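Local structure of uncharacterized protein (Staphylococcus aureus subsp. aureus, 3H04) at residues A[20-23]-A[27-30]; A[73-78]-A[197-202]; A[129-134]-A[187-192]. The protein is of unknown function but has an alpha/beta-hydrolase fold of a feruloyl-esterase-related family and is probably a serine hydrolase, perhaps an esterase. All blocks are in the same frame, centred on the assembly; numbering follows the deposited sequence.

How the contacts relate
All three contacts belong to one alpha/beta-hydrolase domain. Contact 1 lies at the turn between strands 15-21 and 30-35 of the central sheet. Contact 2 joins the start of helix 75-91 to the loop before helix 203-206, and contact 3 joins the loop after strand 121-125 to the end of helix 185-189. Contact 1 comes first in sequence, its centre about 30 Å from that of contact 2 and 35 Å from that of contact 3. Contacts 2 and 3, whose centres are about 8 Å apart, adjoin through two probable backbone hydrogen bonds, Ile201 with Ser129 and Leu75 with Ile189; together they pack the region between strands 121-125 and 212-217 against helix 75-91.

Contact 1: A[20-23]-A[27-30]; sequences IIKA and PTKG
Ala23 and Thr28 face each other across a tight excursion of the chain, and the apolar part of the contact is theirs: the methyl CB of Ala23 lies 3.7 Å from Thr28 CG2 and 3.9 Å from Thr28 OG1. Both CB atoms point into the gap between the segments, where Ala23 CA and Thr28 CA, the nearest CA pair, are 5.5 Å apart. The chi1 of Thr28, -32°, falls between the staggered positions, and the exact place of its methyl CG2 is doubtful, so the approach to the alanine methyl is best read as loose van der Waals contact. The polar part is looser still. Lys22 bends at chi2, chi3 and chi4, and the lysine chain crosses the threonine side chain at about a right angle; Lys22 NZ stops 3.7 Å from Thr28 OG1, a proximity rather than a bond. Their polar ends are drawn together by a common partner, Asp61, whose carboxylate makes a salt bridge with Lys22 NZ and hydrogen bonds with Ala23 N and Thr28 OG1. A cis peptide bond before Pro27 lies in this turn. The contact therefore closes the connection by which the chain leaves strand 15-21 and enters strand 30-35; strand 60-65, which carries Asp61, runs between those two in the central sheet, and Lys29 packs beside helix 256-273.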
ATOM      1  N   ILE A  20      15.978   5.596   0.494  1.00 19.01           N
ATOM      2  CA  ILE A  20      15.646   6.746   1.300  1.00 18.52           C
ATOM      3  C   ILE A  20      15.970   7.964   0.467  1.00 19.95           C
ATOM      4  O   ILE A  20      17.105   8.109  -0.026  1.00 17.53           O
ATOM      5  CB  ILE A  20      16.472   6.806   2.611  1.00 19.56           C
ATOM      6  CG1 ILE A  20      16.224   5.545   3.458  1.00 18.17           C
ATOM      7  CG2 ILE A  20      16.186   8.129   3.402  1.00 19.27           C
ATOM      8  CD1 ILE A  20      16.745   5.669   4.884  1.00 15.92           C
ATOM      9  N   ILE A  21      14.973   8.836   0.308  1.00 20.08           N
ATOM     10  CA  ILE A  21      15.190  10.161  -0.243  1.00 21.85           C
ATOM     11  C   ILE A  21      15.113  11.125   0.922  1.00 23.00           C
ATOM     12  O   ILE A  21      14.083  11.159   1.616  1.00 22.60           O
ATOM     13  CB  ILE A  21      14.077  10.545  -1.256  1.00 21.10           C
ATOM     14  CG1 ILE A  21      14.192   9.709  -2.529  1.00 21.86           C
ATOM     15  CG2 ILE A  21      14.155  12.099  -1.573  1.00 21.49           C
ATOM     16  CD1 ILE A  21      12.879   9.471  -3.243  1.00 20.89           C
ATOM     17  N   LYS A  22      16.173  11.916   1.125  1.00 24.26           N
ATOM     18  CA  LYS A  22      16.275  12.825   2.276  1.00 24.67           C
ATOM     19  C   LYS A  22      15.437  14.090   2.153  1.00 24.47           C
ATOM     20  O   LYS A  22      15.238  14.611   1.049  1.00 24.87           O
ATOM     21  CB  LYS A  22      17.732  13.260   2.510  1.00 25.06           C
ATOM     22  CG  LYS A  22      18.714  12.146   2.826  1.00 27.45           C
ATOM     23  CD  LYS A  22      18.393  11.377   4.126  1.00 30.30           C
ATOM     24  CE  LYS A  22      18.911  12.059   5.384  1.00 31.42           C
ATOM     25  NZ  LYS A  22      17.810  12.850   6.033  1.00 34.71           N
ATOM     26  N   ALA A  23      14.953  14.574   3.299  1.00 23.99           N
ATOM     27  CA  ALA A  23      14.276  15.883   3.383  1.00 24.23           C
ATOM     28  C   ALA A  23      15.156  16.981   2.786  1.00 25.08           C
ATOM     29  O   ALA A  23      16.315  17.056   3.128  1.00 24.11           O
ATOM     30  CB  ALA A  23      13.951  16.207   4.815  1.00 22.45           C
ATOM     31  N   PRO A  27      16.802  19.952   9.506  1.00 30.84           N
ATOM     32  CA  PRO A  27      16.601  18.517   9.661  1.00 30.27           C
ATOM     33  C   PRO A  27      15.165  18.061   9.376  1.00 29.57           C
ATOM     34  O   PRO A  27      14.234  18.873   9.347  1.00 28.26           O
ATOM     35  CB  PRO A  27      16.957  18.264  11.132  1.00 30.28           C
ATOM     36  CG  PRO A  27      17.083  19.638  11.774  1.00 31.29           C
ATOM     37  CD  PRO A  27      16.586  20.642  10.784  1.00 31.19           C
ATOM     38  N   THR A  28      15.006  16.750   9.195  1.00 28.42           N
ATOM     39  CA  THR A  28      13.720  16.183   8.893  1.00 28.12           C
ATOM     40  C   THR A  28      12.720  16.396  10.016  1.00 27.57           C
ATOM     41  O   THR A  28      13.079  16.390  11.190  1.00 28.17           O
ATOM     42  CB  THR A  28      13.825  14.675   8.638  1.00 28.34           C
ATOM     43  OG1 THR A  28      15.099  14.371   8.052  1.00 30.65           O
ATOM     44  CG2 THR A  28      12.781  14.280   7.697  1.00 26.40           C
ATOM     45  N   LYS A  29      11.467  16.603   9.649  1.00 26.73           N
ATOM     46  CA  LYS A  29      10.361  16.608  10.612  1.00 26.46           C
ATOM     47  C   LYS A  29       9.867  15.185  10.927  1.00 25.37           C
ATOM     48  O   LYS A  29       9.155  14.975  11.916  1.00 24.40           O
ATOM     49  CB  LYS A  29       9.187  17.430  10.076  1.00 27.16           C
ATOM     50  CG  LYS A  29       9.378  18.947  10.063  1.00 27.77           C
ATOM     51  CD  LYS A  29       8.002  19.612   9.884  1.00 30.08           C
ATOM     52  CE  LYS A  29       8.070  21.104   9.652  1.00 31.87           C
ATOM     53  NZ  LYS A  29       8.242  21.446   8.209  1.00 33.33           N
ATOM     54  N   GLY A  30      10.216  14.223  10.068  1.00 24.49           N
ATOM     55  CA  GLY A  30       9.705  12.859  10.193  1.00 23.57           C
ATOM     56  C   GLY A  30      10.072  11.956   9.018  1.00 22.40           C
ATOM     57  O   GLY A  30      10.653  12.386   8.036  1.00 22.48           O
TER

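Contact 2: A[73-78]-A[197-202]; sequences VSLDCI and SKYNIA
The side chain of Asp76, in the first turn of helix 75-91, accepts from Lys198 and Tyr199 through one carboxylate oxygen. From CB it sets off with CG anti to the carbonyl carbon (chi1 -76°), which swings the carboxylate toward the loop 197-202. Asp76 CG lies 3.3 Å from Tyr199 OH; beyond it, OD1 takes both donors. Tyr199 OH donates a short hydrogen bond, 2.5 Å, to Asp76 OD1, arriving on the syn side and only 16° out of the carboxylate plane, while OD1 itself lies at the edge of the phenol ring. Lys198, extended along its whole length, brings NZ to 3.2 Å from Asp76 OD1, completing a salt bridge from well above the carboxylate plane, 53° out of it. Asp76 OD2 is the farther oxygen, 3.4 Å from Tyr199 OH and not bonded to it. The ammonium also donates to a water 2.6 Å from Lys198 NZ, which donates in turn to Asp76 O, so lysine reaches the helix twice. Beside the polar group, Leu75 CD2 packs 3.7 Å from Tyr199 CD1, and Lys198 CB covers one face of the ring. Ser74, at the N-cap, accepts weak bonds from Asp76 N and Cys77 N. Helix 105-116 also holds the loop: Tyr108 OH bonds to Tyr199 O, and Arg115 to Ser197 O and Lys198 O. A carboxylate gripped by a phenol and an ammonium should probably stay ionised, and its negative charge near the helix N-terminus would suit the helix dipole, while the bonds fix the ring of Tyr199 against the helix.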
ATOM      1  N   VAL A  73       5.195 -15.902  -3.477  1.00 19.36           N
ATOM      2  CA  VAL A  73       5.158 -16.068  -2.011  1.00 18.09           C
ATOM      3  C   VAL A  73       3.722 -15.840  -1.570  1.00 19.08           C
ATOM      4  O   VAL A  73       2.881 -15.415  -2.383  1.00 19.63           O
ATOM      5  CB  VAL A  73       6.069 -15.090  -1.287  1.00 18.02           C
ATOM      6  CG1 VAL A  73       7.544 -15.204  -1.816  1.00 18.70           C
ATOM      7  CG2 VAL A  73       5.481 -13.616  -1.349  1.00 15.85           C
ATOM      8  N   SER A  74       3.429 -16.137  -0.307  1.00 18.58           N
ATOM      9  CA  SER A  74       2.098 -15.907   0.235  1.00 18.41           C
ATOM     10  C   SER A  74       1.991 -14.530   0.943  1.00 17.49           C
ATOM     11  O   SER A  74       2.981 -13.836   1.181  1.00 17.59           O
ATOM     12  CB  SER A  74       1.746 -16.998   1.256  1.00 19.16           C
ATOM     13  OG  SER A  74       2.393 -16.712   2.501  1.00 21.07           O
ATOM     14  N   LEU A  75       0.774 -14.151   1.313  1.00 16.61           N
ATOM     15  CA  LEU A  75       0.581 -12.930   2.082  1.00 15.74           C
ATOM     16  C   LEU A  75       1.287 -12.984   3.457  1.00 15.59           C
ATOM     17  O   LEU A  75       1.690 -11.950   3.974  1.00 16.53           O
ATOM     18  CB  LEU A  75      -0.909 -12.626   2.284  1.00 15.73           C
ATOM     19  CG  LEU A  75      -1.303 -11.403   3.113  1.00 15.69           C
ATOM     20  CD1 LEU A  75      -0.775 -10.081   2.499  1.00 17.14           C
ATOM     21  CD2 LEU A  75      -2.812 -11.286   3.271  1.00 16.67           C
ATOM     22  N   ASP A  76       1.467 -14.178   4.042  1.00 16.67           N
ATOM     23  CA  ASP A  76       2.196 -14.270   5.304  1.00 16.99           C
ATOM     24  C   ASP A  76       3.640 -13.818   5.091  1.00 17.35           C
ATOM     25  O   ASP A  76       4.198 -13.114   5.925  1.00 17.38           O
ATOM     26  CB  ASP A  76       2.196 -15.687   5.917  1.00 17.79           C
ATOM     27  CG  ASP A  76       0.868 -16.054   6.585  1.00 19.76           C
ATOM     28  OD1 ASP A  76       0.179 -15.189   7.171  1.00 21.37           O
ATOM     29  OD2 ASP A  76       0.521 -17.246   6.506  1.00 27.74           O
ATOM     30  N   CYS A  77       4.228 -14.241   3.979  1.00 17.61           N
ATOM     31  CA  CYS A  77       5.549 -13.774   3.590  1.00 18.72           C
ATOM     32  C   CYS A  77       5.613 -12.247   3.315  1.00 17.88           C
ATOM     33  O   CYS A  77       6.577 -11.615   3.719  1.00 16.58           O
ATOM     34  CB  CYS A  77       6.016 -14.567   2.407  1.00 19.38           C
ATOM     35  SG  CYS A  77       7.710 -14.226   1.881  1.00 25.06           S
ATOM     36  N   ILE A  78       4.606 -11.686   2.614  1.00 17.15           N
ATOM     37  CA  ILE A  78       4.530 -10.266   2.373  1.00 16.48           C
ATOM     38  C   ILE A  78       4.577  -9.473   3.700  1.00 16.96           C
ATOM     39  O   ILE A  78       5.369  -8.541   3.865  1.00 15.89           O
ATOM     40  CB  ILE A  78       3.268  -9.905   1.544  1.00 17.50           C
ATOM     41  CG1 ILE A  78       3.411 -10.476   0.107  1.00 16.09           C
ATOM     42  CG2 ILE A  78       3.004  -8.308   1.599  1.00 16.07           C
ATOM     43  CD1 ILE A  78       2.265 -10.093  -0.842  1.00 18.22           C
ATOM     44  N   SER A 197      -8.002 -12.692  12.171  1.00 22.04           N
ATOM     45  CA  SER A 197      -7.837 -11.266  12.575  1.00 22.10           C
ATOM     46  C   SER A 197      -6.469 -10.716  12.233  1.00 22.22           C
ATOM     47  O   SER A 197      -6.298  -9.503  12.113  1.00 22.97           O
ATOM     48  CB  SER A 197      -8.124 -11.057  14.071  1.00 22.36           C
ATOM     49  OG  SER A 197      -7.111 -11.670  14.839  1.00 24.94           O
ATOM     50  N   LYS A 198      -5.498 -11.595  12.011  1.00 22.08           N
ATOM     51  CA  LYS A 198      -4.219 -11.154  11.446  1.00 21.54           C
ATOM     52  C   LYS A 198      -4.374 -10.272  10.197  1.00 21.34           C
ATOM     53  O   LYS A 198      -3.645  -9.281  10.039  1.00 20.44           O
ATOM     54  CB  LYS A 198      -3.346 -12.350  11.123  1.00 21.35           C
ATOM     55  CG  LYS A 198      -1.955 -11.972  10.688  1.00 22.21           C
ATOM     56  CD  LYS A 198      -1.076 -13.156  10.419  1.00 22.70           C
ATOM     57  CE  LYS A 198       0.299 -12.691   9.942  1.00 23.30           C
ATOM     58  NZ  LYS A 198       1.210 -13.871   9.855  1.00 19.63           N
ATOM     59  N   TYR A 199      -5.301 -10.637   9.315  1.00 20.35           N
ATOM     60  CA  TYR A 199      -5.434  -9.999   8.000  1.00 19.31           C
ATOM     61  C   TYR A 199      -6.608  -9.005   7.887  1.00 18.99           C
ATOM     62  O   TYR A 199      -6.809  -8.440   6.820  1.00 18.49           O
ATOM     63  CB  TYR A 199      -5.602 -11.076   6.909  1.00 18.73           C
ATOM     64  CG  TYR A 199      -4.691 -12.280   7.080  1.00 18.90           C
ATOM     65  CD1 TYR A 199      -3.321 -12.189   6.864  1.00 20.27           C
ATOM     66  CD2 TYR A 199      -5.215 -13.504   7.490  1.00 19.89           C
ATOM     67  CE1 TYR A 199      -2.492 -13.326   7.009  1.00 19.42           C
ATOM     68  CE2 TYR A 199      -4.404 -14.631   7.684  1.00 21.63           C
ATOM     69  CZ  TYR A 199      -3.051 -14.530   7.441  1.00 23.87           C
ATOM     70  OH  TYR A 199      -2.277 -15.639   7.648  1.00 23.14           O
ATOM     71  N   ASN A 200      -7.339  -8.815   8.979  1.00 17.87           N
ATOM     72  CA  ASN A 200      -8.592  -8.068   9.037  1.00 18.33           C
ATOM     73  C   ASN A 200      -8.566  -7.254  10.324  1.00 18.94           C
ATOM     74  O   ASN A 200      -8.659  -7.828  11.443  1.00 19.91           O
ATOM     75  CB  ASN A 200      -9.759  -9.038   9.013  1.00 17.98           C
ATOM     76  CG  ASN A 200      -9.718  -9.888   7.807  1.00 18.95           C
ATOM     77  OD1 ASN A 200      -9.263 -11.056   7.848  1.00 20.91           O
ATOM     78  ND2 ASN A 200     -10.060  -9.290   6.672  1.00 13.58           N
ATOM     79  N   ILE A 201      -8.416  -5.937  10.204  1.00 18.76           N
ATOM     80  CA  ILE A 201      -8.202  -5.113  11.411  1.00 18.53           C
ATOM     81  C   ILE A 201      -9.518  -4.971  12.156  1.00 19.51           C
ATOM     82  O   ILE A 201     -10.481  -4.410  11.614  1.00 19.35           O
ATOM     83  CB  ILE A 201      -7.574  -3.744  11.083  1.00 18.33           C
ATOM     84  CG1 ILE A 201      -6.239  -3.912  10.401  1.00 15.24           C
ATOM     85  CG2 ILE A 201      -7.317  -2.924  12.353  1.00 15.29           C
ATOM     86  CD1 ILE A 201      -5.626  -2.563   9.959  1.00 14.49           C
ATOM     87  N   ALA A 202      -9.583  -5.508  13.383  1.00 19.04           N
ATOM     88  CA  ALA A 202     -10.818  -5.523  14.163  1.00 20.25           C
ATOM     89  C   ALA A 202     -11.270  -4.107  14.570  1.00 20.69           C
ATOM     90  O   ALA A 202     -10.443  -3.201  14.663  1.00 20.36           O
ATOM     91  CB  ALA A 202     -10.666  -6.398  15.439  1.00 18.83           C
TER
HETATM   92  O   HOH W   1       3.389 -13.166   8.618  1.00 22.12           O

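Contact 3: A[129-134]-A[187-192]; sequences SRINTE and NMINIA
In the helical region that the chain adds between strands 121-125 and 212-217, Ile131, Ile189 and Ile191 meet in a small apolar cluster. Ile131 belongs to the loop leading into helix 134-137, while Ile189 and Ile191 lie at the end of helix 185-189 and just past it. All three point their CB atoms into the contact, and the touching is done by the delta methyls: Ile131 CD1 lies 4.2 Å from Ile191 CD1 and 4.3 Å from Ile189 CD1. Ile131 and Ile191 reach for each other tip to tip; each has its CG1 branch between the backbone N and the carbonyl carbon (chi1 55° and 59°), which directs CG1 and CD1 of either residue toward the other. Asn190, the first residue to leave helical phi/psi, has a positive phi of 61°; Ile189 and Ile191 on either side of it both face Ile131. Asn132, the centre of an inverse gamma turn, bends the other segment just after Ile131. Leu75 of helix 75-91 touches all three isoleucines and completes the cluster, and Tyr199 packs on Ile191. With 97 Å² buried and its closest approaches made between methyls, the pairing rests on dispersion and the exclusion of water, and so lacks the directional grip that polar groups would give.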
ATOM      1  N   SER A 129      -8.714  -2.077   4.994  1.00 15.19           N
ATOM      2  CA  SER A 129      -8.211  -2.593   6.288  1.00 16.15           C
ATOM      3  C   SER A 129      -8.472  -4.101   6.488  1.00 15.81           C
ATOM      4  O   SER A 129      -8.279  -4.656   7.581  1.00 15.05           O
ATOM      5  CB  SER A 129      -8.913  -1.820   7.407  1.00 15.58           C
ATOM      6  OG  SER A 129     -10.331  -2.079   7.435  1.00 18.06           O
ATOM      7  N   ARG A 130      -9.044  -4.723   5.469  1.00 15.95           N
ATOM      8  CA  ARG A 130      -9.466  -6.121   5.584  1.00 16.85           C
ATOM      9  C   ARG A 130      -9.488  -6.736   4.186  1.00 16.57           C
ATOM     10  O   ARG A 130      -9.669  -6.017   3.196  1.00 17.16           O
ATOM     11  CB  ARG A 130     -10.844  -6.192   6.246  1.00 15.56           C
ATOM     12  CG  ARG A 130     -11.816  -5.239   5.560  1.00 16.82           C
ATOM     13  CD  ARG A 130     -13.213  -5.210   6.123  1.00 17.98           C
ATOM     14  NE  ARG A 130     -14.035  -4.259   5.360  1.00 19.10           N
ATOM     15  CZ  ARG A 130     -15.304  -3.979   5.652  1.00 19.43           C
ATOM     16  NH1 ARG A 130     -15.893  -4.559   6.677  1.00 18.96           N
ATOM     17  NH2 ARG A 130     -15.996  -3.123   4.909  1.00 20.66           N
ATOM     18  N   ILE A 131      -9.264  -8.045   4.114  1.00 17.16           N
ATOM     19  CA  ILE A 131      -9.412  -8.812   2.855  1.00 16.89           C
ATOM     20  C   ILE A 131     -10.679  -9.655   2.809  1.00 16.69           C
ATOM     21  O   ILE A 131     -11.111 -10.031   1.719  1.00 16.74           O
ATOM     22  CB  ILE A 131      -8.191  -9.687   2.541  1.00 17.24           C
ATOM     23  CG1 ILE A 131      -7.851 -10.633   3.669  1.00 17.40           C
ATOM     24  CG2 ILE A 131      -6.973  -8.780   2.287  1.00 16.41           C
ATOM     25  CD1 ILE A 131      -6.761 -11.588   3.315  1.00 15.19           C
ATOM     26  N   ASN A 132     -11.273  -9.923   3.969  1.00 17.53           N
ATOM     27  CA  ASN A 132     -12.482 -10.719   4.082  1.00 18.26           C
ATOM     28  C   ASN A 132     -13.678  -9.848   3.808  1.00 20.17           C
ATOM     29  O   ASN A 132     -14.406  -9.489   4.734  1.00 19.99           O
ATOM     30  CB  ASN A 132     -12.614 -11.345   5.479  1.00 18.61           C
ATOM     31  CG  ASN A 132     -13.835 -12.241   5.599  1.00 19.25           C
ATOM     32  OD1 ASN A 132     -14.427 -12.642   4.587  1.00 19.75           O
ATOM     33  ND2 ASN A 132     -14.220 -12.564   6.827  1.00 17.91           N
ATOM     34  N   THR A 133     -13.905  -9.522   2.540  1.00 22.28           N
ATOM     35  CA  THR A 133     -14.985  -8.607   2.161  1.00 24.68           C
ATOM     36  C   THR A 133     -15.536  -9.113   0.817  1.00 25.21           C
ATOM     37  O   THR A 133     -14.816  -9.766   0.042  1.00 24.61           O
ATOM     38  CB  THR A 133     -14.475  -7.072   2.170  1.00 25.79           C
ATOM     39  OG1 THR A 133     -13.037  -6.987   2.085  1.00 33.25           O
ATOM     40  CG2 THR A 133     -14.801  -6.397   3.408  1.00 28.06           C
ATOM     41  N   GLU A 134     -16.807  -8.896   0.511  1.00 25.58           N
ATOM     42  CA  GLU A 134     -17.370  -9.610  -0.650  1.00 26.75           C
ATOM     43  C   GLU A 134     -16.718  -9.197  -2.008  1.00 25.99           C
ATOM     44  O   GLU A 134     -16.441 -10.056  -2.864  1.00 25.18           O
ATOM     45  CB  GLU A 134     -18.901  -9.498  -0.691  1.00 27.43           C
ATOM     46  CG  GLU A 134     -19.627 -10.752  -1.235  1.00 31.70           C
ATOM     47  CD  GLU A 134     -19.335 -12.103  -0.496  1.00 33.87           C
ATOM     48  OE1 GLU A 134     -19.238 -12.133   0.750  1.00 36.11           O
ATOM     49  OE2 GLU A 134     -19.223 -13.159  -1.175  1.00 36.79           O
ATOM     50  N   ASN A 187      -7.625 -16.698  -3.288  1.00 22.16           N
ATOM     51  CA  ASN A 187      -6.936 -17.961  -3.462  1.00 22.38           C
ATOM     52  C   ASN A 187      -5.458 -17.724  -3.661  1.00 23.01           C
ATOM     53  O   ASN A 187      -4.628 -18.450  -3.106  1.00 23.13           O
ATOM     54  CB  ASN A 187      -7.499 -18.706  -4.678  1.00 23.57           C
ATOM     55  CG  ASN A 187      -8.981 -18.947  -4.574  1.00 25.75           C
ATOM     56  OD1 ASN A 187      -9.422 -20.085  -4.432  1.00 32.64           O
ATOM     57  ND2 ASN A 187      -9.769 -17.871  -4.625  1.00 29.67           N
ATOM     58  N   MET A 188      -5.122 -16.686  -4.429  1.00 22.96           N
ATOM     59  CA  MET A 188      -3.720 -16.386  -4.759  1.00 23.26           C
ATOM     60  C   MET A 188      -2.940 -15.747  -3.598  1.00 23.24           C
ATOM     61  O   MET A 188      -1.717 -15.853  -3.551  1.00 23.33           O
ATOM     62  CB  MET A 188      -3.652 -15.616  -6.070  1.00 24.96           C
ATOM     63  CG  MET A 188      -4.100 -16.534  -7.250  1.00 27.45           C
ATOM     64  SD  MET A 188      -4.692 -15.724  -8.750  1.00 34.24           S
ATOM     65  CE  MET A 188      -3.020 -15.241  -9.252  1.00 33.05           C
ATOM     66  N   ILE A 189      -3.657 -15.174  -2.629  1.00 21.75           N
ATOM     67  CA  ILE A 189      -3.077 -14.737  -1.338  1.00 22.49           C
ATOM     68  C   ILE A 189      -2.453 -15.922  -0.570  1.00 22.03           C
ATOM     69  O   ILE A 189      -1.443 -15.762   0.096  1.00 21.29           O
ATOM     70  CB  ILE A 189      -4.149 -13.967  -0.527  1.00 22.71           C
ATOM     71  CG1 ILE A 189      -4.131 -12.498  -0.949  1.00 22.80           C
ATOM     72  CG2 ILE A 189      -3.990 -14.147   0.991  1.00 23.92           C
ATOM     73  CD1 ILE A 189      -5.442 -11.806  -0.741  1.00 24.42           C
ATOM     74  N   ASN A 190      -3.041 -17.107  -0.748  1.00 22.16           N
ATOM     75  CA  ASN A 190      -2.433 -18.396  -0.413  1.00 21.74           C
ATOM     76  C   ASN A 190      -2.132 -18.476   1.096  1.00 20.92           C
ATOM     77  O   ASN A 190      -1.002 -18.698   1.498  1.00 19.47           O
ATOM     78  CB  ASN A 190      -1.172 -18.655  -1.253  1.00 22.52           C
ATOM     79  CG  ASN A 190      -0.700 -20.097  -1.175  1.00 26.45           C
ATOM     80  OD1 ASN A 190      -1.477 -20.994  -0.840  1.00 27.54           O
ATOM     81  ND2 ASN A 190       0.587 -20.326  -1.462  1.00 29.46           N
ATOM     82  N   ILE A 191      -3.142 -18.211   1.912  1.00 19.66           N
ATOM     83  CA  ILE A 191      -2.982 -18.345   3.361  1.00 20.69           C
ATOM     84  C   ILE A 191      -4.020 -19.292   3.881  1.00 20.24           C
ATOM     85  O   ILE A 191      -4.970 -19.594   3.171  1.00 18.99           O
ATOM     86  CB  ILE A 191      -3.030 -16.997   4.124  1.00 21.30           C
ATOM     87  CG1 ILE A 191      -4.363 -16.254   3.885  1.00 24.53           C
ATOM     88  CG2 ILE A 191      -1.759 -16.257   3.859  1.00 21.78           C
ATOM     89  CD1 ILE A 191      -4.374 -14.843   4.322  1.00 26.28           C
ATOM     90  N   ALA A 192      -3.826 -19.751   5.126  1.00 19.89           N
ATOM     91  CA  ALA A 192      -4.601 -20.846   5.676  1.00 19.86           C
ATOM     92  C   ALA A 192      -6.019 -20.370   5.871  1.00 19.70           C
ATOM     93  O   ALA A 192      -6.957 -21.096   5.605  1.00 19.64           O
ATOM     94  CB  ALA A 192      -4.019 -21.341   7.032  1.00 18.96           C
TER